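Local coordinates for protein malonyl-CoA decarboxylase (Rhodopseudomonas palustris, PDB 4KSA) that probably catalyses the decarboxylation of malonyl-CoA to acetyl-CoA and carbon dioxide, at residues Thr133-Leu144 and Asp157-Phe168; Leu42-Arg50 and Arg118-Leu126. All blocks are in the same frame, centred on the assembly; numbering follows the deposited sequence.

How the interactions relate
The two interactions illustrate how burial and crossing geometry shape helix packing within one helical domain. Interaction 1 is a buried, antiparallel pairing with mostly aromatic and aliphatic chemistry and a single ion pair. Interaction 2, about 15 Å away between centres, is a partly buried near-perpendicular crossing, where leucines fill the middle and arginines reach carboxylate and carbonyl oxygens around them. Helix 118-126 joins the two: Arg119 forms a salt bridge with Asp159, Gln120 probably hydrogen-bonds to the same carboxylate, and Ile123 packs on Phe160. Both interactions also reach the second subunit, through His162 and its magnesium ion in interaction 1 and through Arg49 and Arg50 in interaction 2.

Interaction 1 (Thr133-Leu144 and Asp157-Phe168); sequences TAALVKMREAVL and DDDFVHLFTSWF. With MG (magnesium ion), chain E.
Arg140 and Phe160 interlock as reciprocal knobs into holes in an antiparallel helix pair of the N-terminal helical domain, the segment axes 10.5 Å apart and running at 148°. Arg140 settles among Asp157, Phe160, Val161 and Phe164, while the Phe160 ring enters the hole formed by Leu136, Met139 (modelled as selenomethionine), Arg140 and Val143. Arg140 CB lies over one face of that ring, toward the rim, and Leu136 CD1 meets the ring edge, 3.6 Å from Phe160 CE1.

With CG trans to the main-chain nitrogen (chi1 -162°), Arg140 runs past Phe160 to grip Asp157 side-on. Both NE and NH1 bond to OD2 of Asp157, at 2.7 and 2.8 Å; NE approaches nearly in line with the C-O bond, NH1 on the syn lone pair. Guanidinium and carboxylate lie almost coplanar, 5° apart, and Leu144 CD1 sits over the centre of one guanidinium face. NH2 of Arg140 bonds to the carbonyls of Gly274 and Ala276, which further fixes the group's rotation. A leucine in place of Arg140 would probably leave the Asp157 carboxylate without its charged mate and the Gly274 and Ala276 carbonyls without this donor.

Farther along, Phe164 turns its edge to Leu136 O, 3.6 Å from CZ, and Thr133 CG2 touches Phe168 CZ at 3.7 Å. His162, on helix 154-167, takes no part in this packing; its NE2 lies 2.5 Å from a magnesium ion shared with His162 of the second subunit. The result is typical of antiparallel knobs-into-holes packing, here behind a metal-bridged subunit interface.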
loop_
_atom_site.group_PDB
_atom_site.type_symbol
_atom_site.label_atom_id
_atom_site.label_comp_id
_atom_site.label_asym_id
_atom_site.label_seq_id
_atom_site.Cartn_x
_atom_site.Cartn_y
_atom_site.Cartn_z
ATOM N N THR A 133 23.625 2.237 8.630
ATOM C CA THR A 133 24.058 2.292 7.244
ATOM C C THR A 133 24.353 3.712 6.794
ATOM O O THR A 133 25.376 3.973 6.160
ATOM C CB THR A 133 23.018 1.696 6.318
ATOM O OG1 THR A 133 22.820 0.325 6.667
ATOM C CG2 THR A 133 23.483 1.772 4.877
ATOM N N ALA A 134 23.454 4.632 7.122
ATOM C CA ALA A 134 23.633 6.025 6.733
ATOM C C ALA A 134 24.918 6.571 7.352
ATOM O O ALA A 134 25.698 7.254 6.698
ATOM C CB ALA A 134 22.434 6.849 7.179
ATOM N N ALA A 135 25.134 6.257 8.620
ATOM C CA ALA A 135 26.326 6.713 9.309
ATOM C C ALA A 135 27.571 6.091 8.652
ATOM O O ALA A 135 28.588 6.764 8.477
ATOM C CB ALA A 135 26.235 6.338 10.774
ATOM N N LEU A 136 27.491 4.813 8.280
ATOM C CA LEU A 136 28.623 4.162 7.645
ATOM C C LEU A 136 28.935 4.775 6.295
ATOM O O LEU A 136 30.088 4.811 5.882
ATOM C CB LEU A 136 28.378 2.664 7.465
ATOM C CG LEU A 136 28.820 1.714 8.582
ATOM C CD1 LEU A 136 30.273 1.981 8.966
ATOM C CD2 LEU A 136 27.945 1.908 9.768
ATOM N N VAL A 137 27.920 5.251 5.594
ATOM C CA VAL A 137 28.160 5.858 4.297
ATOM C C VAL A 137 28.895 7.168 4.511
ATOM O O VAL A 137 29.839 7.495 3.780
ATOM C CB VAL A 137 26.846 6.130 3.530
ATOM C CG1 VAL A 137 27.122 6.979 2.287
ATOM C CG2 VAL A 137 26.196 4.801 3.140
ATOM N N LYS A 138 28.457 7.913 5.523
ATOM C CA LYS A 138 29.064 9.194 5.848
ATOM C C LYS A 138 30.497 8.963 6.275
ATOM O O LYS A 138 31.378 9.733 5.924
ATOM C CB LYS A 138 28.283 9.908 6.952
ATOM C CG LYS A 138 27.567 11.190 6.481
ATOM C CD LYS A 138 26.498 10.894 5.406
ATOM C CE LYS A 138 25.293 10.098 5.988
ATOM N NZ LYS A 138 24.411 9.398 4.987
HETATM N N MSE A 139 30.726 7.882 7.009
HETATM C CA MSE A 139 32.066 7.530 7.475
HETATM C C MSE A 139 32.952 7.114 6.297
HETATM O O MSE A 139 34.131 7.436 6.244
HETATM C CB MSE A 139 31.974 6.392 8.498
HETATM C CG MSE A 139 33.320 5.982 9.133
HETATM SE SE MSE A 139 33.111 4.764 10.647
HETATM C CE MSE A 139 33.937 3.193 9.931
ATOM N N ARG A 140 32.376 6.404 5.343
ATOM C CA ARG A 140 33.140 5.986 4.196
ATOM C C ARG A 140 33.498 7.226 3.378
ATOM O O ARG A 140 34.553 7.302 2.760
ATOM C CB ARG A 140 32.329 4.996 3.361
ATOM C CG ARG A 140 33.186 4.182 2.410
ATOM C CD ARG A 140 32.549 4.048 1.037
ATOM N NE ARG A 140 33.563 3.627 0.084
ATOM C CZ ARG A 140 33.415 3.625 -1.231
ATOM N NH1 ARG A 140 34.420 3.225 -1.998
ATOM N NH2 ARG A 140 32.278 4.021 -1.778
ATOM N N GLU A 141 32.609 8.205 3.376
ATOM C CA GLU A 141 32.865 9.447 2.648
ATOM C C GLU A 141 34.141 10.094 3.215
ATOM O O GLU A 141 34.971 10.613 2.469
ATOM C CB GLU A 141 31.678 10.394 2.805
ATOM C CG GLU A 141 31.828 11.718 2.102
ATOM C CD GLU A 141 30.632 12.640 2.341
ATOM O OE1 GLU A 141 30.720 13.826 1.960
ATOM O OE2 GLU A 141 29.598 12.183 2.900
ATOM N N ALA A 142 34.280 10.035 4.542
ATOM C CA ALA A 142 35.428 10.578 5.253
ATOM C C ALA A 142 36.715 9.864 4.869
ATOM O O ALA A 142 37.714 10.506 4.560
ATOM C CB ALA A 142 35.214 10.464 6.747
ATOM N N VAL A 143 36.708 8.536 4.884
ATOM C CA VAL A 143 37.931 7.851 4.519
ATOM C C VAL A 143 38.241 8.143 3.048
ATOM O O VAL A 143 39.402 8.244 2.672
ATOM C CB VAL A 143 37.865 6.314 4.813
ATOM C CG1 VAL A 143 36.525 5.953 5.379
ATOM C CG2 VAL A 143 38.180 5.509 3.564
ATOM N N LEU A 144 37.214 8.302 2.216
ATOM C CA LEU A 144 37.470 8.598 0.809
ATOM C C LEU A 144 38.143 9.951 0.686
ATOM O O LEU A 144 39.031 10.136 -0.143
ATOM C CB LEU A 144 36.178 8.593 -0.017
ATOM C CG LEU A 144 35.786 7.191 -0.492
ATOM C CD1 LEU A 144 34.400 7.158 -1.115
ATOM C CD2 LEU A 144 36.823 6.735 -1.474
ATOM N N ASP A 157 39.041 1.400 2.829
ATOM C CA ASP A 157 38.007 1.611 1.845
ATOM C C ASP A 157 37.644 0.305 1.149
ATOM O O ASP A 157 36.487 0.091 0.784
ATOM C CB ASP A 157 38.451 2.621 0.800
ATOM C CG ASP A 157 37.393 2.845 -0.258
ATOM O OD1 ASP A 157 37.677 2.660 -1.471
ATOM O OD2 ASP A 157 36.263 3.195 0.132
ATOM N N ASP A 158 38.631 -0.563 0.964
ATOM C CA ASP A 158 38.378 -1.832 0.300
ATOM C C ASP A 158 37.432 -2.705 1.112
ATOM O O ASP A 158 36.658 -3.478 0.547
ATOM C CB ASP A 158 39.689 -2.588 0.035
ATOM C CG ASP A 158 40.480 -2.015 -1.139
ATOM O OD1 ASP A 158 41.522 -2.615 -1.489
ATOM O OD2 ASP A 158 40.075 -0.976 -1.708
ATOM N N ASP A 159 37.478 -2.585 2.431
ATOM C CA ASP A 159 36.588 -3.389 3.252
ATOM C C ASP A 159 35.171 -2.833 3.216
ATOM O O ASP A 159 34.195 -3.589 3.252
ATOM C CB ASP A 159 37.109 -3.462 4.691
ATOM C CG ASP A 159 38.312 -4.382 4.821
ATOM O OD1 ASP A 159 39.202 -4.099 5.652
ATOM O OD2 ASP A 159 38.359 -5.396 4.089
ATOM N N PHE A 160 35.061 -1.510 3.136
ATOM C CA PHE A 160 33.759 -0.867 3.070
ATOM C C PHE A 160 33.052 -1.291 1.794
ATOM O O PHE A 160 31.868 -1.600 1.808
ATOM C CB PHE A 160 33.911 0.659 3.088
ATOM C CG PHE A 160 33.946 1.244 4.463
ATOM C CD1 PHE A 160 32.773 1.463 5.163
ATOM C CD2 PHE A 160 35.153 1.575 5.065
ATOM C CE1 PHE A 160 32.794 2.009 6.443
ATOM C CE2 PHE A 160 35.183 2.120 6.341
ATOM C CZ PHE A 160 33.997 2.337 7.025
ATOM N N VAL A 161 33.791 -1.299 0.692
ATOM C CA VAL A 161 33.238 -1.674 -0.597
ATOM C C VAL A 161 32.771 -3.132 -0.593
ATOM O O VAL A 161 31.739 -3.449 -1.170
ATOM C CB VAL A 161 34.270 -1.429 -1.734
ATOM C CG1 VAL A 161 33.733 -1.934 -3.076
ATOM C CG2 VAL A 161 34.568 0.057 -1.840
ATOM N N HIS A 162 33.498 -4.021 0.068
ATOM C CA HIS A 162 33.062 -5.406 0.091
ATOM C C HIS A 162 31.700 -5.539 0.780
ATOM O O HIS A 162 30.829 -6.258 0.300
ATOM C CB HIS A 162 34.091 -6.298 0.798
ATOM C CG HIS A 162 33.685 -7.741 0.877
ATOM N ND1 HIS A 162 33.567 -8.545 -0.237
ATOM C CD2 HIS A 162 33.333 -8.512 1.936
ATOM C CE1 HIS A 162 33.158 -9.749 0.130
ATOM N NE2 HIS A 162 33.008 -9.753 1.443
ATOM N N LEU A 163 31.513 -4.846 1.896
ATOM C CA LEU A 163 30.244 -4.925 2.622
ATOM C C LEU A 163 29.108 -4.147 1.941
ATOM O O LEU A 163 28.014 -4.700 1.770
ATOM C CB LEU A 163 30.432 -4.463 4.072
ATOM C CG LEU A 163 31.489 -5.279 4.839
ATOM C CD1 LEU A 163 31.890 -4.577 6.131
ATOM C CD2 LEU A 163 30.948 -6.670 5.121
ATOM N N PHE A 164 29.368 -2.895 1.550
ATOM C CA PHE A 164 28.378 -2.056 0.865
ATOM C C PHE A 164 27.870 -2.759 -0.388
ATOM O O PHE A 164 26.673 -2.726 -0.702
ATOM C CB PHE A 164 28.974 -0.711 0.421
ATOM C CG PHE A 164 29.084 0.306 1.509
ATOM C CD1 PHE A 164 29.405 1.622 1.199
ATOM C CD2 PHE A 164 28.899 -0.049 2.847
ATOM C CE1 PHE A 164 29.546 2.584 2.201
ATOM C CE2 PHE A 164 29.036 0.893 3.866
ATOM C CZ PHE A 164 29.362 2.221 3.538
ATOM N N THR A 165 28.789 -3.380 -1.117
ATOM C CA THR A 165 28.421 -4.089 -2.327
ATOM C C THR A 165 27.392 -5.159 -1.998
ATOM O O THR A 165 26.377 -5.300 -2.694
ATOM C CB THR A 165 29.648 -4.738 -2.982
ATOM O OG1 THR A 165 30.441 -3.715 -3.592
ATOM C CG2 THR A 165 29.232 -5.748 -4.033
ATOM N N SER A 166 27.641 -5.906 -0.927
ATOM C CA SER A 166 26.716 -6.949 -0.541
ATOM C C SER A 166 25.410 -6.391 0.015
ATOM O O SER A 166 24.358 -7.005 -0.144
ATOM C CB SER A 166 27.347 -7.870 0.485
ATOM O OG SER A 166 26.465 -8.947 0.743
ATOM N N TRP A 167 25.462 -5.232 0.658
ATOM C CA TRP A 167 24.247 -4.659 1.219
ATOM C C TRP A 167 23.371 -3.954 0.196
ATOM O O TRP A 167 22.154 -4.093 0.227
ATOM C CB TRP A 167 24.561 -3.656 2.326
ATOM C CG TRP A 167 25.353 -4.199 3.441
ATOM C CD1 TRP A 167 25.616 -5.507 3.703
ATOM C CD2 TRP A 167 26.031 -3.438 4.440
ATOM N NE1 TRP A 167 26.427 -5.609 4.803
ATOM C CE2 TRP A 167 26.697 -4.351 5.274
ATOM C CE3 TRP A 167 26.139 -2.065 4.710
ATOM C CZ2 TRP A 167 27.473 -3.940 6.363
ATOM C CZ3 TRP A 167 26.903 -1.655 5.784
ATOM C CH2 TRP A 167 27.564 -2.591 6.602
ATOM N N PHE A 168 23.977 -3.169 -0.686
ATOM C CA PHE A 168 23.188 -2.468 -1.675
ATOM C C PHE A 168 23.004 -3.290 -2.925
ATOM O O PHE A 168 23.473 -2.910 -3.991
ATOM C CB PHE A 168 23.814 -1.122 -2.039
ATOM C CG PHE A 168 23.824 -0.125 -0.912
ATOM C CD1 PHE A 168 24.890 -0.068 -0.024
ATOM C CD2 PHE A 168 22.764 0.753 -0.733
ATOM C CE1 PHE A 168 24.901 0.843 1.014
ATOM C CE2 PHE A 168 22.770 1.673 0.314
ATOM C CZ PHE A 168 23.835 1.713 1.181
HETATM MG MG MG E . 32.829 -11.909 2.613
#

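Interaction 2 (Leu42-Arg50 and Arg118-Leu126); sequences LSETLLSRR and RRQELIRRL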
loop_
_atom_site.group_PDB
_atom_site.type_symbol
_atom_site.label_atom_id
_atom_site.label_comp_id
_atom_site.label_asym_id
_atom_site.label_seq_id
_atom_site.Cartn_x
_atom_site.Cartn_y
_atom_site.Cartn_z
ATOM N N LEU A 42 36.282 1.480 22.466
ATOM C CA LEU A 42 34.896 1.062 22.266
ATOM C C LEU A 42 34.791 0.010 21.161
ATOM O O LEU A 42 34.140 -1.012 21.324
ATOM C CB LEU A 42 34.061 2.280 21.907
ATOM C CG LEU A 42 32.561 2.148 22.089
ATOM C CD1 LEU A 42 32.246 1.525 23.440
ATOM C CD2 LEU A 42 31.944 3.537 21.972
ATOM N N SER A 43 35.439 0.274 20.035
ATOM C CA SER A 43 35.431 -0.669 18.928
ATOM C C SER A 43 35.854 -2.050 19.446
ATOM O O SER A 43 35.353 -3.079 18.992
ATOM C CB SER A 43 36.402 -0.207 17.828
ATOM O OG SER A 43 36.110 1.117 17.418
ATOM N N GLU A 44 36.781 -2.057 20.399
ATOM C CA GLU A 44 37.291 -3.289 20.985
ATOM C C GLU A 44 36.244 -4.011 21.839
ATOM O O GLU A 44 36.167 -5.243 21.819
ATOM C CB GLU A 44 38.535 -2.986 21.823
ATOM C CG GLU A 44 39.768 -2.696 21.007
ATOM C CD GLU A 44 40.181 -3.883 20.167
ATOM O OE1 GLU A 44 41.090 -3.728 19.322
ATOM O OE2 GLU A 44 39.590 -4.974 20.356
ATOM N N THR A 45 35.458 -3.245 22.592
ATOM C CA THR A 45 34.410 -3.821 23.413
ATOM C C THR A 45 33.395 -4.427 22.437
ATOM O O THR A 45 33.104 -5.621 22.492
ATOM C CB THR A 45 33.688 -2.749 24.282
ATOM O OG1 THR A 45 34.638 -2.054 25.097
ATOM C CG2 THR A 45 32.634 -3.403 25.180
ATOM N N LEU A 46 32.875 -3.596 21.538
ATOM C CA LEU A 46 31.903 -4.027 20.538
ATOM C C LEU A 46 32.340 -5.299 19.822
ATOM O O LEU A 46 31.577 -6.255 19.705
ATOM C CB LEU A 46 31.689 -2.922 19.505
ATOM C CG LEU A 46 30.684 -3.228 18.398
ATOM C CD1 LEU A 46 29.293 -3.451 19.003
ATOM C CD2 LEU A 46 30.659 -2.078 17.402
ATOM N N LEU A 47 33.574 -5.315 19.340
ATOM C CA LEU A 47 34.084 -6.484 18.641
ATOM C C LEU A 47 34.039 -7.776 19.458
ATOM O O LEU A 47 33.818 -8.850 18.909
ATOM C CB LEU A 47 35.518 -6.236 18.188
ATOM C CG LEU A 47 35.724 -5.564 16.839
ATOM C CD1 LEU A 47 37.210 -5.325 16.601
ATOM C CD2 LEU A 47 35.141 -6.451 15.750
ATOM N N SER A 48 34.246 -7.671 20.769
ATOM C CA SER A 48 34.269 -8.847 21.642
ATOM C C SER A 48 32.905 -9.191 22.221
ATOM O O SER A 48 32.702 -10.292 22.740
ATOM C CB SER A 48 35.239 -8.625 22.807
ATOM O OG SER A 48 34.635 -7.824 23.817
ATOM N N ARG A 49 31.978 -8.245 22.144
ATOM C CA ARG A 49 30.644 -8.456 22.670
ATOM C C ARG A 49 29.965 -9.702 22.101
ATOM O O ARG A 49 30.264 -10.133 20.982
ATOM C CB ARG A 49 29.786 -7.242 22.381
ATOM C CG ARG A 49 28.749 -7.039 23.411
ATOM C CD ARG A 49 29.424 -6.688 24.702
ATOM N NE ARG A 49 28.524 -6.844 25.835
ATOM C CZ ARG A 49 28.779 -6.377 27.049
ATOM N NH1 ARG A 49 29.912 -5.724 27.280
ATOM N NH2 ARG A 49 27.900 -6.565 28.026
ATOM N N ARG A 50 29.051 -10.273 22.882
ATOM C CA ARG A 50 28.313 -11.462 22.474
ATOM C C ARG A 50 26.794 -11.249 22.471
ATOM O O ARG A 50 26.078 -11.816 21.644
ATOM C CB ARG A 50 28.664 -12.640 23.386
ATOM C CG ARG A 50 29.974 -13.351 23.036
ATOM C CD ARG A 50 30.208 -14.570 23.943
ATOM N NE ARG A 50 31.223 -14.343 24.974
ATOM C CZ ARG A 50 31.241 -13.310 25.820
ATOM N NH1 ARG A 50 32.214 -13.208 26.720
ATOM N NH2 ARG A 50 30.300 -12.370 25.769
ATOM N N ARG A 118 39.828 -7.294 11.047
ATOM C CA ARG A 118 38.810 -7.060 12.051
ATOM C C ARG A 118 37.894 -5.880 11.716
ATOM O O ARG A 118 36.852 -5.699 12.358
ATOM C CB ARG A 118 39.473 -6.831 13.405
ATOM C CG ARG A 118 40.348 -7.979 13.846
ATOM C CD ARG A 118 40.606 -7.876 15.339
ATOM N NE ARG A 118 41.402 -6.696 15.671
ATOM C CZ ARG A 118 41.299 -6.037 16.823
ATOM N NH1 ARG A 118 40.432 -6.449 17.752
ATOM N NH2 ARG A 118 42.047 -4.956 17.038
ATOM N N ARG A 119 38.293 -5.081 10.728
ATOM C CA ARG A 119 37.523 -3.921 10.287
ATOM C C ARG A 119 36.134 -4.358 9.853
ATOM O O ARG A 119 35.129 -3.726 10.171
ATOM C CB ARG A 119 38.172 -3.264 9.072
ATOM C CG ARG A 119 39.495 -2.600 9.299
ATOM C CD ARG A 119 39.795 -1.632 8.161
ATOM N NE ARG A 119 40.366 -2.312 7.011
ATOM C CZ ARG A 119 41.537 -2.920 7.036
ATOM N NH1 ARG A 119 41.996 -3.521 5.957
ATOM N NH2 ARG A 119 42.244 -2.913 8.149
ATOM N N GLN A 120 36.095 -5.434 9.083
ATOM C CA GLN A 120 34.850 -5.961 8.579
ATOM C C GLN A 120 33.830 -6.276 9.682
ATOM O O GLN A 120 32.706 -5.767 9.669
ATOM C CB GLN A 120 35.143 -7.209 7.770
ATOM C CG GLN A 120 36.268 -7.021 6.781
ATOM C CD GLN A 120 35.962 -7.653 5.446
ATOM O OE1 GLN A 120 35.018 -8.450 5.321
ATOM N NE2 GLN A 120 36.756 -7.312 4.435
ATOM N N GLU A 121 34.218 -7.117 10.630
ATOM C CA GLU A 121 33.318 -7.474 11.700
ATOM C C GLU A 121 32.859 -6.222 12.439
ATOM O O GLU A 121 31.712 -6.149 12.882
ATOM C CB GLU A 121 34.008 -8.445 12.660
ATOM C CG GLU A 121 33.087 -9.033 13.726
ATOM C CD GLU A 121 31.822 -9.634 13.118
ATOM O OE1 GLU A 121 31.915 -10.249 12.021
ATOM O OE2 GLU A 121 30.743 -9.497 13.741
ATOM N N LEU A 122 33.753 -5.240 12.567
ATOM C CA LEU A 122 33.432 -3.991 13.249
ATOM C C LEU A 122 32.377 -3.174 12.483
ATOM O O LEU A 122 31.462 -2.582 13.091
ATOM C CB LEU A 122 34.688 -3.128 13.418
ATOM C CG LEU A 122 34.397 -1.753 14.034
ATOM C CD1 LEU A 122 33.821 -1.965 15.447
ATOM C CD2 LEU A 122 35.659 -0.883 14.049
ATOM N N ILE A 123 32.522 -3.115 11.156
ATOM C CA ILE A 123 31.572 -2.386 10.332
ATOM C C ILE A 123 30.231 -3.135 10.341
ATOM O O ILE A 123 29.165 -2.519 10.512
ATOM C CB ILE A 123 32.119 -2.203 8.882
ATOM C CG1 ILE A 123 33.389 -1.341 8.920
ATOM C CG2 ILE A 123 31.102 -1.495 8.001
ATOM C CD1 ILE A 123 34.057 -1.146 7.558
ATOM N N ARG A 124 30.286 -4.461 10.183
ATOM C CA ARG A 124 29.064 -5.277 10.180
ATOM C C ARG A 124 28.260 -5.063 11.433
ATOM O O ARG A 124 27.029 -5.019 11.381
ATOM C CB ARG A 124 29.364 -6.768 10.046
ATOM C CG ARG A 124 29.623 -7.193 8.623
ATOM C CD ARG A 124 29.596 -8.697 8.499
ATOM N NE ARG A 124 30.780 -9.296 9.089
ATOM C CZ ARG A 124 31.867 -9.613 8.399
ATOM N NH1 ARG A 124 31.905 -9.400 7.093
ATOM N NH2 ARG A 124 32.921 -10.112 9.021
ATOM N N ARG A 125 28.944 -4.920 12.561
ATOM C CA ARG A 125 28.245 -4.708 13.810
ATOM C C ARG A 125 27.707 -3.295 13.929
ATOM O O ARG A 125 26.607 -3.096 14.433
ATOM C CB ARG A 125 29.165 -5.035 14.978
ATOM C CG ARG A 125 29.581 -6.484 14.965
ATOM C CD ARG A 125 30.192 -6.926 16.280
ATOM N NE ARG A 125 30.581 -8.328 16.186
ATOM C CZ ARG A 125 30.762 -9.139 17.225
ATOM N NH1 ARG A 125 30.605 -8.694 18.473
ATOM N NH2 ARG A 125 31.048 -10.419 17.009
ATOM N N LEU A 126 28.466 -2.312 13.460
ATOM C CA LEU A 126 28.032 -0.920 13.531
ATOM C C LEU A 126 26.812 -0.699 12.671
ATOM O O LEU A 126 26.087 0.269 12.844
ATOM C CB LEU A 126 29.138 0.006 13.051
ATOM C CG LEU A 126 30.364 0.107 13.948
ATOM C CD1 LEU A 126 31.388 1.007 13.291
ATOM C CD2 LEU A 126 29.947 0.660 15.312
#
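Leu47 and Leu122 mark the closest backbone approach, their CA atoms 6.0 Å apart, where the helical segments 42-48 and 118-126 cross at 83° with their axes 9.6 Å apart. Leu47 CD2 lies 3.7 Å from Leu122 N and also touches Glu121 CB. Beside it, Leu46 CD2 touches both Leu122 CD1 and Leu126 CD2, the latter 3.5 Å away.

Arg118 meets Glu44 end-on: its NH2 bonds to OE1 of Glu44 on the syn lone pair at 2.8 Å, and its NH1 bonds to OE2 at 3.1 Å. NH2 of Arg118 is also bonded to Gln84 O. Arg125, extended from CG to NE, delivers NH1 to the C-terminal end of helix 36-48, donating to Arg49 O just past the helix at 2.9 Å and weakly to Leu46 O within its last turn; Leu47 O lies over one guanidinium face. Glu121 steadies this group from its own helix, its OE2 accepting from Arg125 NE at 2.7 Å on the anti lone pair, while OE1 takes Arg124. Just beyond, Arg49 and Arg50 form salt bridges with Glu430 of the second subunit. Such a crossing is characteristic of near-orthogonal helix packing in an all-helical domain.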